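Local coordinates for hypothetical UPF0271 protein TTHB195 (Thermus thermophilus, PDB 2DFA), which probably cleaves 5-oxoproline to L-glutamate at the cost of ATP, as the A subunit of a three-component 5-oxoprolinase, at residues E167-Y170 with L176-R179. Sequence-based numbering, arbitrary orientation.
Sequences ERAY and LAPR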
loop_
_atom_site.group_PDB
_atom_site.type_symbol
_atom_site.label_atom_id
_atom_site.label_comp_id
_atom_site.label_asym_id
_atom_site.label_seq_id
_atom_site.Cartn_x
_atom_site.Cartn_y
_atom_site.Cartn_z
ATOM N N GLU A 167 -4.357 -33.267 2.764
ATOM C CA GLU A 167 -5.381 -32.826 1.818
ATOM C C GLU A 167 -4.919 -32.766 0.369
ATOM O O GLU A 167 -5.711 -32.461 -0.525
ATOM C CB GLU A 167 -5.910 -31.449 2.216
ATOM C CG GLU A 167 -6.561 -31.393 3.584
ATOM C CD GLU A 167 -7.084 -30.003 3.904
ATOM O OE1 GLU A 167 -8.094 -29.590 3.295
ATOM O OE2 GLU A 167 -6.477 -29.321 4.755
ATOM N N ARG A 168 -3.642 -33.046 0.128
ATOM C CA ARG A 168 -3.105 -33.001 -1.227
ATOM C C ARG A 168 -2.645 -34.374 -1.689
ATOM O O ARG A 168 -2.094 -35.144 -0.904
ATOM C CB ARG A 168 -1.928 -32.022 -1.296
ATOM C CG ARG A 168 -2.319 -30.573 -1.052
ATOM C CD ARG A 168 -3.232 -30.064 -2.162
ATOM N NE ARG A 168 -2.561 -30.073 -3.461
ATOM C CZ ARG A 168 -1.527 -29.297 -3.772
ATOM N NH1 ARG A 168 -1.042 -28.442 -2.880
ATOM N NH2 ARG A 168 -0.972 -29.380 -4.973
ATOM N N ALA A 169 -2.874 -34.676 -2.963
ATOM C CA ALA A 169 -2.466 -35.961 -3.516
ATOM C C ALA A 169 -0.968 -35.934 -3.789
ATOM O O ALA A 169 -0.397 -34.884 -4.096
ATOM C CB ALA A 169 -3.226 -36.251 -4.804
ATOM N N TYR A 170 -0.341 -37.100 -3.664
ATOM C CA TYR A 170 1.087 -37.248 -3.904
ATOM C C TYR A 170 1.333 -38.098 -5.145
ATOM O O TYR A 170 0.484 -38.892 -5.543
ATOM C CB TYR A 170 1.767 -37.922 -2.709
ATOM C CG TYR A 170 1.992 -37.018 -1.522
ATOM C CD1 TYR A 170 0.921 -36.521 -0.780
ATOM C CD2 TYR A 170 3.283 -36.670 -1.131
ATOM C CE1 TYR A 170 1.135 -35.696 0.327
ATOM C CE2 TYR A 170 3.510 -35.848 -0.031
ATOM C CZ TYR A 170 2.434 -35.367 0.694
ATOM O OH TYR A 170 2.662 -34.553 1.776
ATOM N N LEU A 176 4.271 -33.355 -4.421
ATOM C CA LEU A 176 2.836 -33.114 -4.521
ATOM C C LEU A 176 2.337 -33.103 -5.956
ATOM O O LEU A 176 3.025 -32.630 -6.860
ATOM C CB LEU A 176 2.483 -31.787 -3.846
ATOM C CG LEU A 176 2.761 -31.733 -2.342
ATOM C CD1 LEU A 176 2.560 -30.318 -1.826
ATOM C CD2 LEU A 176 1.840 -32.708 -1.623
ATOM N N ALA A 177 1.133 -33.633 -6.156
ATOM C CA ALA A 177 0.544 -33.602 -7.482
ATOM C C ALA A 177 0.122 -32.181 -7.861
ATOM O O ALA A 177 -0.344 -31.397 -7.042
ATOM C CB ALA A 177 -0.673 -34.521 -7.461
ATOM N N PRO A 178 0.368 -31.837 -9.141
ATOM C CA PRO A 178 -0.082 -30.569 -9.710
ATOM C C PRO A 178 -1.532 -30.205 -9.337
ATOM O O PRO A 178 -2.444 -31.021 -9.350
ATOM C CB PRO A 178 0.076 -30.652 -11.225
ATOM C CG PRO A 178 1.362 -31.477 -11.273
ATOM C CD PRO A 178 1.121 -32.582 -10.136
ATOM N N ARG A 179 -1.701 -28.914 -8.978
ATOM C CA ARG A 179 -2.980 -28.417 -8.470
ATOM C C ARG A 179 -4.236 -28.825 -9.251
ATOM O O ARG A 179 -5.208 -29.321 -8.697
ATOM C CB ARG A 179 -2.921 -26.888 -8.463
ATOM C CG ARG A 179 -2.310 -26.331 -7.177
ATOM C CD ARG A 179 -3.354 -26.176 -6.065
ATOM N NE ARG A 179 -4.265 -27.322 -6.051
ATOM C CZ ARG A 179 -5.258 -27.314 -5.142
ATOM N NH1 ARG A 179 -5.387 -26.297 -4.308
ATOM N NH2 ARG A 179 -6.122 -28.332 -5.098
#
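Arg-168 folds its side chain across the loop to Ala-177, where NH2 reaches the carbonyl O at 3.0 Å, nearly in line with the C=O though bent at the hydrogen (132°). Bends at chi2 (-65°) and chi3 bring the guanidinium round to this carbonyl. One face of it carries the guanidinium of Arg-179, stacked with centres 4.4 Å apart and planes 23° from parallel; the two like charges probably make this stack less favourable than its geometry suggests. The backbones themselves are joined by a straight hydrogen bond from Ala-177 N to Ala-169 O (2.9 Å), part of a single bridge pairing Tyr-170 with Leu-176. Leu-176 sets CD2 over the ring of Tyr-170, 3.7 Å from its centroid, in a CH-pi contact, and the same methyl meets Arg-168 CB at 3.8 Å. An alanine in place of Arg-168 would probably leave the Ala-177 carbonyl with no more than its weak bond from Ser-184 OG, and the Arg-179 guanidinium without its stacking partner. In the second shell, Tyr-170 OH is bonded to Phe-165 N, and Ser-184 OG bonds Pro-178 O. The contact pinches together part of the long loop between strand 160-164 and helix 189-201, whose Arg-195 and Met-199 touch Tyr-170.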